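PDB 7D3U: monovalent Na+/H+ antiporter subunit A from Dietzia sp. DQ12-45-1b, which probably exchanges monovalent cations such as sodium for protons across the cell membrane as one subunit of the Mrp antiporter complex. Local coordinates for residues Y850-T864 / T889-G903. Numbering follows the deposited sequence.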
loop_
_atom_site.group_PDB
_atom_site.type_symbol
_atom_site.label_atom_id
_atom_site.label_comp_id
_atom_site.label_asym_id
_atom_site.label_seq_id
_atom_site.Cartn_x
_atom_site.Cartn_y
_atom_site.Cartn_z
ATOM N N TYR B 850 -17.559 14.328 -23.008
ATOM C CA TYR B 850 -17.931 13.287 -22.061
ATOM C C TYR B 850 -17.373 13.521 -20.668
ATOM O O TYR B 850 -17.953 13.025 -19.698
ATOM C CB TYR B 850 -17.475 11.918 -22.567
ATOM C CG TYR B 850 -16.162 11.942 -23.307
ATOM C CD1 TYR B 850 -14.959 11.918 -22.622
ATOM C CD2 TYR B 850 -16.128 11.985 -24.691
ATOM C CE1 TYR B 850 -13.758 11.938 -23.295
ATOM C CE2 TYR B 850 -14.933 12.005 -25.371
ATOM C CZ TYR B 850 -13.751 11.981 -24.669
ATOM O OH TYR B 850 -12.555 12.002 -25.346
ATOM N N VAL B 851 -16.267 14.253 -20.541
ATOM C CA VAL B 851 -15.775 14.599 -19.212
ATOM C C VAL B 851 -16.760 15.523 -18.507
ATOM O O VAL B 851 -17.041 15.361 -17.313
ATOM C CB VAL B 851 -14.366 15.209 -19.302
ATOM C CG1 VAL B 851 -14.355 16.423 -20.215
ATOM C CG2 VAL B 851 -13.878 15.587 -17.927
ATOM N N ALA B 852 -17.328 16.484 -19.239
ATOM C CA ALA B 852 -18.366 17.326 -18.661
ATOM C C ALA B 852 -19.624 16.525 -18.361
ATOM O O ALA B 852 -20.341 16.839 -17.408
ATOM C CB ALA B 852 -18.686 18.491 -19.594
ATOM N N VAL B 853 -19.895 15.477 -19.139
ATOM C CA VAL B 853 -21.053 14.634 -18.863
ATOM C C VAL B 853 -20.844 13.843 -17.576
ATOM O O VAL B 853 -21.760 13.711 -16.759
ATOM C CB VAL B 853 -21.340 13.715 -20.064
ATOM C CG1 VAL B 853 -22.200 12.545 -19.648
ATOM C CG2 VAL B 853 -22.024 14.497 -21.169
ATOM N N ILE B 854 -19.635 13.315 -17.370
ATOM C CA ILE B 854 -19.319 12.641 -16.112
ATOM C C ILE B 854 -19.441 13.610 -14.946
ATOM O O ILE B 854 -20.002 13.277 -13.892
ATOM C CB ILE B 854 -17.911 12.021 -16.176
ATOM C CG1 ILE B 854 -17.853 10.917 -17.229
ATOM C CG2 ILE B 854 -17.506 11.485 -14.820
ATOM C CD1 ILE B 854 -16.449 10.483 -17.563
ATOM N N ALA B 855 -18.905 14.821 -15.112
ATOM C CA ALA B 855 -19.002 15.825 -14.059
ATOM C C ALA B 855 -20.455 16.133 -13.728
ATOM O O ALA B 855 -20.833 16.202 -12.556
ATOM C CB ALA B 855 -18.265 17.095 -14.478
ATOM N N ALA B 856 -21.289 16.309 -14.754
ATOM C CA ALA B 856 -22.693 16.625 -14.524
ATOM C C ALA B 856 -23.422 15.463 -13.869
ATOM O O ALA B 856 -24.278 15.673 -13.006
ATOM C CB ALA B 856 -23.368 17.011 -15.839
ATOM N N GLY B 857 -23.093 14.231 -14.256
ATOM C CA GLY B 857 -23.716 13.082 -13.621
ATOM C C GLY B 857 -23.386 12.994 -12.145
ATOM O O GLY B 857 -24.272 12.814 -11.304
ATOM N N VAL B 858 -22.102 13.136 -11.807
ATOM C CA VAL B 858 -21.706 13.071 -10.403
ATOM C C VAL B 858 -22.306 14.237 -9.624
ATOM O O VAL B 858 -22.750 14.072 -8.482
ATOM C CB VAL B 858 -20.174 13.031 -10.279
ATOM C CG1 VAL B 858 -19.760 13.057 -8.818
ATOM C CG2 VAL B 858 -19.623 11.795 -10.964
ATOM N N ILE B 859 -22.350 15.424 -10.233
ATOM C CA ILE B 859 -22.910 16.590 -9.558
ATOM C C ILE B 859 -24.388 16.377 -9.276
ATOM O O ILE B 859 -24.869 16.638 -8.170
ATOM C CB ILE B 859 -22.679 17.859 -10.394
ATOM C CG1 ILE B 859 -21.252 18.365 -10.215
ATOM C CG2 ILE B 859 -23.670 18.942 -10.008
ATOM C CD1 ILE B 859 -20.942 19.576 -11.056
ATOM N N ILE B 860 -25.133 15.902 -10.276
ATOM C CA ILE B 860 -26.562 15.677 -10.098
ATOM C C ILE B 860 -26.802 14.622 -9.031
ATOM O O ILE B 860 -27.683 14.773 -8.177
ATOM C CB ILE B 860 -27.212 15.288 -11.438
ATOM C CG1 ILE B 860 -27.334 16.515 -12.340
ATOM C CG2 ILE B 860 -28.573 14.670 -11.210
ATOM C CD1 ILE B 860 -27.903 16.210 -13.701
ATOM N N GLY B 861 -26.018 13.542 -9.050
ATOM C CA GLY B 861 -26.168 12.520 -8.028
ATOM C C GLY B 861 -25.935 13.054 -6.628
ATOM O O GLY B 861 -26.784 12.902 -5.744
ATOM N N VAL B 862 -24.789 13.702 -6.411
ATOM C CA VAL B 862 -24.476 14.203 -5.078
ATOM C C VAL B 862 -25.441 15.305 -4.654
ATOM O O VAL B 862 -25.723 15.453 -3.462
ATOM C CB VAL B 862 -23.016 14.683 -5.013
ATOM C CG1 VAL B 862 -22.651 15.070 -3.596
ATOM C CG2 VAL B 862 -22.093 13.583 -5.487
ATOM N N VAL B 863 -25.993 16.072 -5.594
ATOM C CA VAL B 863 -26.924 17.131 -5.219
ATOM C C VAL B 863 -28.268 16.539 -4.816
ATOM O O VAL B 863 -28.810 16.864 -3.753
ATOM C CB VAL B 863 -27.074 18.151 -6.359
ATOM C CG1 VAL B 863 -28.358 18.937 -6.189
ATOM C CG2 VAL B 863 -25.886 19.090 -6.376
ATOM N N THR B 864 -28.834 15.664 -5.654
ATOM C CA THR B 864 -30.121 15.073 -5.308
ATOM C C THR B 864 -30.015 14.204 -4.065
ATOM O O THR B 864 -31.016 13.986 -3.374
ATOM C CB THR B 864 -30.684 14.257 -6.469
ATOM O OG1 THR B 864 -31.984 13.773 -6.114
ATOM C CG2 THR B 864 -29.805 13.068 -6.758
ATOM N N THR B 889 -37.301 12.004 -6.010
ATOM C CA THR B 889 -35.962 12.389 -6.437
ATOM C C THR B 889 -35.088 11.191 -6.775
ATOM O O THR B 889 -33.980 11.383 -7.292
ATOM C CB THR B 889 -35.276 13.227 -5.361
ATOM O OG1 THR B 889 -34.825 12.372 -4.304
ATOM C CG2 THR B 889 -36.235 14.257 -4.804
ATOM N N ALA B 890 -35.546 9.972 -6.484
ATOM C CA ALA B 890 -34.854 8.793 -6.988
ATOM C C ALA B 890 -34.745 8.829 -8.504
ATOM O O ALA B 890 -33.766 8.333 -9.067
ATOM C CB ALA B 890 -35.576 7.526 -6.534
ATOM N N LEU B 891 -35.721 9.439 -9.180
ATOM C CA LEU B 891 -35.633 9.591 -10.626
ATOM C C LEU B 891 -34.493 10.526 -11.011
ATOM O O LEU B 891 -33.796 10.288 -12.004
ATOM C CB LEU B 891 -36.964 10.101 -11.180
ATOM C CG LEU B 891 -37.060 10.396 -12.680
ATOM C CD1 LEU B 891 -36.852 9.143 -13.518
ATOM C CD2 LEU B 891 -38.393 11.046 -13.011
ATOM N N ILE B 892 -34.275 11.587 -10.234
ATOM C CA ILE B 892 -33.179 12.501 -10.536
ATOM C C ILE B 892 -31.840 11.836 -10.248
ATOM O O ILE B 892 -30.864 12.026 -10.983
ATOM C CB ILE B 892 -33.345 13.813 -9.751
ATOM C CG1 ILE B 892 -34.750 14.375 -9.960
ATOM C CG2 ILE B 892 -32.307 14.826 -10.186
ATOM C CD1 ILE B 892 -34.967 15.722 -9.320
ATOM N N PHE B 893 -31.772 11.037 -9.182
ATOM C CA PHE B 893 -30.561 10.266 -8.915
ATOM C C PHE B 893 -30.290 9.268 -10.036
ATOM O O PHE B 893 -29.132 9.037 -10.415
ATOM C CB PHE B 893 -30.693 9.555 -7.570
ATOM C CG PHE B 893 -29.409 8.978 -7.060
ATOM C CD1 PHE B 893 -28.467 9.787 -6.455
ATOM C CD2 PHE B 893 -29.150 7.627 -7.176
ATOM C CE1 PHE B 893 -27.287 9.259 -5.982
ATOM C CE2 PHE B 893 -27.972 7.097 -6.705
ATOM C CZ PHE B 893 -27.039 7.912 -6.107
ATOM N N ASP B 894 -31.351 8.676 -10.589
ATOM C CA ASP B 894 -31.194 7.762 -11.713
ATOM C C ASP B 894 -30.713 8.497 -12.955
ATOM O O ASP B 894 -29.884 7.975 -13.704
ATOM C CB ASP B 894 -32.511 7.042 -11.991
ATOM C CG ASP B 894 -32.817 5.972 -10.966
ATOM O OD1 ASP B 894 -32.020 5.815 -10.018
ATOM O OD2 ASP B 894 -33.854 5.288 -11.105
ATOM N N VAL B 895 -31.217 9.708 -13.190
ATOM C CA VAL B 895 -30.725 10.510 -14.307
ATOM C C VAL B 895 -29.250 10.840 -14.114
ATOM O O VAL B 895 -28.460 10.824 -15.067
ATOM C CB VAL B 895 -31.579 11.783 -14.467
ATOM C CG1 VAL B 895 -31.008 12.688 -15.545
ATOM C CG2 VAL B 895 -33.014 11.415 -14.792
ATOM N N GLY B 896 -28.852 11.123 -12.874
ATOM C CA GLY B 896 -27.453 11.414 -12.603
ATOM C C GLY B 896 -26.548 10.231 -12.888
ATOM O O GLY B 896 -25.529 10.362 -13.574
ATOM N N VAL B 897 -26.905 9.057 -12.364
ATOM C CA VAL B 897 -26.071 7.883 -12.612
ATOM C C VAL B 897 -26.119 7.494 -14.086
ATOM O O VAL B 897 -25.131 6.987 -14.636
ATOM C CB VAL B 897 -26.478 6.715 -11.694
ATOM C CG1 VAL B 897 -27.905 6.290 -11.950
ATOM C CG2 VAL B 897 -25.534 5.546 -11.875
ATOM N N TYR B 898 -27.244 7.747 -14.757
ATOM C CA TYR B 898 -27.339 7.521 -16.193
ATOM C C TYR B 898 -26.324 8.368 -16.940
ATOM O O TYR B 898 -25.569 7.861 -17.779
ATOM C CB TYR B 898 -28.759 7.842 -16.660
ATOM C CG TYR B 898 -28.977 7.706 -18.145
ATOM C CD1 TYR B 898 -29.060 6.460 -18.737
ATOM C CD2 TYR B 898 -29.106 8.826 -18.952
ATOM C CE1 TYR B 898 -29.260 6.328 -20.092
ATOM C CE2 TYR B 898 -29.307 8.704 -20.309
ATOM C CZ TYR B 898 -29.384 7.451 -20.874
ATOM O OH TYR B 898 -29.585 7.318 -22.228
ATOM N N LEU B 899 -26.291 9.669 -16.644
ATOM C CA LEU B 899 -25.317 10.551 -17.277
ATOM C C LEU B 899 -23.895 10.107 -16.971
ATOM O O LEU B 899 -23.032 10.116 -17.855
ATOM C CB LEU B 899 -25.537 11.991 -16.820
ATOM C CG LEU B 899 -26.846 12.675 -17.213
ATOM C CD1 LEU B 899 -26.975 14.040 -16.564
ATOM C CD2 LEU B 899 -26.943 12.792 -18.722
ATOM N N ALA B 900 -23.634 9.695 -15.729
ATOM C CA ALA B 900 -22.280 9.292 -15.359
ATOM C C ALA B 900 -21.825 8.085 -16.171
ATOM O O ALA B 900 -20.758 8.109 -16.799
ATOM C CB ALA B 900 -22.211 8.994 -13.864
ATOM N N VAL B 901 -22.628 7.020 -16.178
ATOM C CA VAL B 901 -22.240 5.808 -16.894
ATOM C C VAL B 901 -22.162 6.073 -18.394
ATOM O O VAL B 901 -21.291 5.531 -19.089
ATOM C CB VAL B 901 -23.210 4.661 -16.568
ATOM C CG1 VAL B 901 -22.802 3.390 -17.292
ATOM C CG2 VAL B 901 -23.283 4.432 -15.070
ATOM N N LEU B 902 -23.058 6.914 -18.918
ATOM C CA LEU B 902 -23.020 7.224 -20.341
ATOM C C LEU B 902 -21.740 7.959 -20.708
ATOM O O LEU B 902 -21.120 7.665 -21.736
ATOM C CB LEU B 902 -24.243 8.050 -20.728
ATOM C CG LEU B 902 -24.839 7.767 -22.105
ATOM C CD1 LEU B 902 -24.947 6.271 -22.337
ATOM C CD2 LEU B 902 -26.197 8.431 -22.240
ATOM N N GLY B 903 -21.323 8.913 -19.874
ATOM C CA GLY B 903 -20.067 9.599 -20.126
ATOM C C GLY B 903 -18.873 8.671 -20.023
ATOM O O GLY B 903 -17.909 8.799 -20.782
#
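Gly-857 and Gly-896 meet at the middle of this helix pair, their CA atoms 4.2 Å apart. With no side chain on either glycine the backbones lie directly against each other, and the axes of these segments come within 7.1 Å as the helices run antiparallel at 156°. Leu-899 lies over this point: its CB rests on Gly-857 CA, while its CD1 reaches Ile-860 CD1 at 3.7 Å. Ile-860 divides its work, CD1 going to the leucine and CG2 touching both Gly-896 CA and the CG2 of Ile-892.

Toward the start of helix 850-866, Gly-903 makes a second bare patch. Val-853 CG1, anti to the backbone N (chi1 161°), lies against Gly-903 CA at 3.7 Å, and Ile-854 brings CG1 and CD1 onto the same glycine. Tyr-850 touches Gly-903 O through CB, but its side chain runs on along helix 890-912 to Met-906 and Ala-907, and its hydroxyl is hydrogen-bonded to Asp-910.

Toward the other end, Phe-893 turns its ring edge to helix 850-866. Gly-861 O and Thr-864 CG2 both lie near the ring plane, each 3.6 Å from Phe-893 CD1. Thr-864 then splits apolar from polar: the methyl packs on the phenylalanine, while OG1, swung to the far side of the backbone N (chi1 -176°), makes a weak 3.3 Å hydrogen bond to Thr-889 O. That carbonyl also accepts the backbone N-H of Phe-893.

The pair forms an antiparallel helical hairpin, predicted to span the membrane, in the MnhB-related region, its connection carrying the small two-stranded sheet 880-882/885-887. Helices 739-762 and 821-837 pack against helix 890-912, and Val-851, Ala-855, Ile-859 and Val-862 of helix 850-866 face the neighbouring subunit D.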